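Tyrosine aminotransferase (Leishmania infantum, PDB 4IX8) probably transfers the amino group of tyrosine to 2-oxoglutarate, using pyridoxal 5'-phosphate as cofactor. Local coordinates at residues D80-T85 with S422-V427; G161-V166 with S209-F214. One frame throughout, in Å; residues are numbered along the deposited sequence.

Contact 1 (D80-T85 with S422-V427)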
# COMPACT_ATOMS: atom_id res chain seq x y z
N ASP A 80 12.46 -19.17 -6.65
CA ASP A 80 12.85 -20.37 -7.38
C ASP A 80 11.72 -21.32 -7.74
O ASP A 80 11.87 -22.13 -8.64
CB ASP A 80 13.91 -21.11 -6.58
CG ASP A 80 15.19 -20.35 -6.52
OD1 ASP A 80 15.83 -20.24 -7.58
OD2 ASP A 80 15.53 -19.78 -5.45
N GLY A 81 10.62 -21.27 -6.99
CA GLY A 81 9.49 -22.15 -7.23
C GLY A 81 9.58 -23.38 -6.31
O GLY A 81 8.68 -24.23 -6.31
N ASN A 82 10.69 -23.48 -5.57
CA ASN A 82 10.87 -24.59 -4.64
C ASN A 82 9.87 -24.49 -3.47
O ASN A 82 9.44 -25.51 -2.94
CB ASN A 82 12.34 -24.62 -4.12
CG ASN A 82 12.75 -23.31 -3.40
OD1 ASN A 82 12.39 -22.21 -3.82
ND2 ASN A 82 13.53 -23.43 -2.32
N LEU A 83 9.50 -23.26 -3.09
CA LEU A 83 8.50 -23.02 -2.05
C LEU A 83 7.19 -22.61 -2.71
O LEU A 83 7.20 -21.85 -3.67
CB LEU A 83 8.98 -21.91 -1.10
CG LEU A 83 10.36 -22.17 -0.47
CD1 LEU A 83 10.68 -20.94 0.36
CD2 LEU A 83 10.44 -23.48 0.33
N LYS A 84 6.06 -23.02 -2.15
CA LYS A 84 4.80 -22.98 -2.90
C LYS A 84 3.65 -22.52 -2.02
O LYS A 84 3.52 -22.91 -0.86
CB LYS A 84 4.50 -24.39 -3.50
N THR A 85 2.82 -21.66 -2.60
CA THR A 85 1.56 -21.28 -1.99
C THR A 85 0.65 -22.51 -1.97
O THR A 85 0.57 -23.22 -2.95
CB THR A 85 0.87 -20.15 -2.78
OG1 THR A 85 1.76 -19.02 -2.90
CG2 THR A 85 -0.43 -19.73 -2.11
N SER A 422 16.61 -19.71 1.73
CA SER A 422 15.40 -20.21 1.10
C SER A 422 15.65 -20.67 -0.31
O SER A 422 14.73 -21.10 -0.99
CB SER A 422 14.33 -19.14 1.09
OG SER A 422 14.70 -18.14 0.17
N ARG A 423 16.86 -20.50 -0.81
CA ARG A 423 17.16 -21.00 -2.13
C ARG A 423 17.47 -22.51 -2.16
O ARG A 423 17.70 -23.14 -1.11
CB ARG A 423 18.27 -20.16 -2.74
CG ARG A 423 17.83 -18.66 -2.77
CD ARG A 423 18.48 -17.91 -3.91
NE ARG A 423 18.03 -18.44 -5.20
CZ ARG A 423 18.55 -18.11 -6.38
NH1 ARG A 423 18.09 -18.66 -7.48
NH2 ARG A 423 19.56 -17.25 -6.45
N PRO A 424 17.47 -23.12 -3.36
CA PRO A 424 17.79 -24.55 -3.46
C PRO A 424 19.23 -24.85 -3.11
O PRO A 424 20.12 -24.04 -3.38
CB PRO A 424 17.48 -24.88 -4.94
CG PRO A 424 16.55 -23.82 -5.41
CD PRO A 424 16.98 -22.57 -4.64
N SER A 425 19.46 -26.01 -2.49
CA SER A 425 20.79 -26.40 -2.02
C SER A 425 21.87 -26.30 -3.07
O SER A 425 23.01 -25.91 -2.78
CB SER A 425 20.74 -27.83 -1.49
OG SER A 425 19.95 -27.84 -0.32
N ALA A 426 21.52 -26.62 -4.30
CA ALA A 426 22.50 -26.60 -5.37
C ALA A 426 23.00 -25.17 -5.55
O ALA A 426 24.18 -24.96 -5.75
CB ALA A 426 21.88 -27.15 -6.65
N VAL A 427 22.12 -24.19 -5.39
CA VAL A 427 22.55 -22.80 -5.52
C VAL A 427 23.44 -22.42 -4.32
O VAL A 427 24.53 -21.86 -4.47
CB VAL A 427 21.32 -21.86 -5.60
CG1 VAL A 427 21.72 -20.39 -5.52
CG2 VAL A 427 20.55 -22.14 -6.88
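The carboxylate of Asp80 and the guanidinium of Arg423 meet edge to edge, their planes only 13° apart. One face of the guanidinium carries Val427 CG1, 3.9 Å above the plane and offset toward the rim. At the edge the grip is side-on and two-pronged: Arg423 NH1 reaches Asp80 OD1 at 2.8 Å, and Arg423 NE reaches Asp80 OD2, also at 2.8 Å. Both oxygens use their syn lone pairs, so the salt bridge fixes the rotation of both groups. A bend at chi3 of Arg423 (64°) turns this edge to the acid. Pro424 lies beside the pair, its CD 3.2 Å from Asp80 OD2.

The amide of Asn82 makes the second polar link. Its ND2 donates to Ser422 O over 2.9 Å, nearly straight at 170°; the acceptor lies in the amide plane. Leu83 CD1 adds a looser apolar touch on Ser422 CB, 4.1 Å away.

This is structural packing through a bidentate salt bridge: it ties the loop before helix 87-99 to the start of the C-terminal helix 425-442, N-capped by Pro424, 337 residues on. Arg423 NH2 also bonds Arg71 O on strand 70-71, while helix 337-355 packs against Leu83 and Ser422.

Contact 2 (G161-V166 with S209-F214)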
# COMPACT_ATOMS: atom_id res chain seq x y z
N GLY A 161 9.44 14.43 15.55
CA GLY A 161 10.17 14.81 16.75
C GLY A 161 10.15 13.75 17.84
O GLY A 161 10.86 13.82 18.86
N ASP A 162 9.27 12.78 17.67
CA ASP A 162 9.23 11.63 18.56
C ASP A 162 10.32 10.64 18.17
O ASP A 162 10.90 10.73 17.07
CB ASP A 162 7.88 10.93 18.47
CG ASP A 162 6.78 11.72 19.19
OD1 ASP A 162 7.14 12.56 20.03
OD2 ASP A 162 5.57 11.45 18.96
N ASN A 163 10.58 9.69 19.06
CA ASN A 163 11.45 8.57 18.73
C ASN A 163 10.86 7.22 19.13
O ASN A 163 9.99 7.17 19.98
CB ASN A 163 12.81 8.78 19.38
CG ASN A 163 12.76 8.72 20.92
OD1 ASN A 163 12.83 7.62 21.51
ND2 ASN A 163 12.74 9.90 21.57
N ILE A 164 11.30 6.14 18.47
CA ILE A 164 10.98 4.77 18.90
C ILE A 164 12.26 3.95 19.00
O ILE A 164 13.26 4.27 18.35
CB ILE A 164 10.02 4.04 17.95
CG1 ILE A 164 10.53 4.09 16.52
CG2 ILE A 164 8.65 4.67 18.00
CD1 ILE A 164 9.73 3.18 15.61
N LEU A 165 12.23 2.93 19.86
CA LEU A 165 13.36 2.04 20.05
C LEU A 165 13.16 0.88 19.12
O LEU A 165 12.16 0.19 19.22
CB LEU A 165 13.49 1.57 21.51
CG LEU A 165 13.70 2.68 22.55
CD1 LEU A 165 14.03 2.12 23.91
CD2 LEU A 165 14.79 3.57 22.16
N VAL A 166 14.12 0.69 18.22
CA VAL A 166 14.08 -0.37 17.19
C VAL A 166 15.37 -1.20 17.23
O VAL A 166 16.46 -0.65 17.40
CB VAL A 166 13.95 0.18 15.80
CG1 VAL A 166 13.82 -0.96 14.78
CG2 VAL A 166 12.75 1.14 15.72
N SER A 209 11.35 11.35 27.22
CA SER A 209 9.97 11.82 27.21
C SER A 209 9.35 11.74 25.83
O SER A 209 8.13 11.72 25.70
CB SER A 209 9.89 13.27 27.75
OG SER A 209 10.74 14.14 27.02
N HIS A 210 10.19 11.67 24.80
CA HIS A 210 9.67 11.61 23.43
C HIS A 210 9.66 10.19 22.86
O HIS A 210 9.34 10.01 21.70
CB HIS A 210 10.49 12.48 22.50
CG HIS A 210 10.37 13.93 22.77
ND1 HIS A 210 9.17 14.59 22.84
CD2 HIS A 210 11.32 14.87 23.02
CE1 HIS A 210 9.37 15.86 23.11
NE2 HIS A 210 10.67 16.06 23.20
N THR A 211 10.04 9.20 23.66
CA THR A 211 10.08 7.81 23.19
C THR A 211 8.67 7.23 23.22
O THR A 211 8.07 7.18 24.28
CB THR A 211 10.99 6.94 24.10
OG1 THR A 211 12.33 7.45 24.15
CG2 THR A 211 11.03 5.56 23.65
N LYS A 212 8.17 6.71 22.10
CA LYS A 212 6.76 6.32 21.99
C LYS A 212 6.49 4.83 21.83
O LYS A 212 5.35 4.41 21.96
CB LYS A 212 6.09 7.05 20.81
CG LYS A 212 6.05 8.56 21.01
CD LYS A 212 5.18 8.98 22.20
CE LYS A 212 5.71 10.24 22.87
NZ LYS A 212 5.30 11.48 22.17
N ALA A 213 7.51 4.04 21.54
CA ALA A 213 7.30 2.62 21.33
C ALA A 213 8.61 1.86 21.38
O ALA A 213 9.68 2.44 21.28
CB ALA A 213 6.59 2.38 19.98
N PHE A 214 8.50 0.56 21.60
CA PHE A 214 9.60 -0.39 21.53
C PHE A 214 9.24 -1.40 20.45
O PHE A 214 8.22 -2.05 20.56
CB PHE A 214 9.78 -1.08 22.86
CG PHE A 214 11.08 -1.81 23.00
CD1 PHE A 214 11.17 -3.14 22.69
CD2 PHE A 214 12.18 -1.17 23.50
CE1 PHE A 214 12.38 -3.83 22.84
CE2 PHE A 214 13.37 -1.84 23.66
CZ PHE A 214 13.47 -3.18 23.33
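Gly161 O and Asp162 begin the contact beside His210, the carbonyl oxygen lying 3.9 Å from His210 CB. Asp162 points OD1 at Lys212 NZ, 3.0 Å away, in a salt bridge whose hydrogen bond is weak; bends along the lysine at chi2, chi3 and chi4 fold its amine back to the acid. Asp162 OD2 is held by Asn159 N, which helps to position the carboxylate.

Asn163 bonds the neighbouring strand through both backbone groups, N to His210 O and O to Lys212 N (2.8 Å), the residues flanking its bridge partner Thr211, the usual parallel pattern. Its side chain has CG between backbone N and carbonyl carbon (chi1 67°), which carries OD1 across to the Thr211 hydroxyl. Thr211 OG1 donates to Asn163 OD1 at 2.7 Å, in the carbonyl plane and on a lone pair, while Asn163 ND2 bonds Asp208 OD1.

Ile164 turns to the other face of the sheet, where its CG2 rests 3.7 Å from Ala213 CB. Leu165 N then donates to Ala213 O at 3.0 Å, and Leu165 CB packs on Phe214 CD2 at 3.6 Å. Asn163 pairs with Thr211 but Leu165 with Phe214: a beta bulge on strand 211-217, where Lys212 and Ala213 stand against Ile164 alone.

The strands run parallel, 24° between their directions, in the central sheet of the large, pyridoxal-phosphate-binding domain, as expected for this aminotransferase family. Strand 184-191 flanks 163-168 on its other edge, with Tyr188 stacked on Phe214; helix 229-242 packs on that same ring, and helix 173-181 on Ile164 and Val166.

Overall arrangement
The two contacts lie on opposite sides of the chain's centre, their own centres 39 Å apart and their nearest atoms about 23 Å apart. Contact 2 is nested along the sequence within the loop that contact 1 closes, yet they share no helix or strand. Contact 2 is mostly buried: backbone bonding between adjacent strands of the large mixed sheet carries it, and its charged pair lies at the strand starts, by the exposed His210. Contact 1 is partly buried and joins a loop to a turn and the first residues of a helix; every hydrogen bond across it has a side-chain donor, one ending on a backbone carbonyl. It buries 253 Å², against 501 Å² for the strand pair.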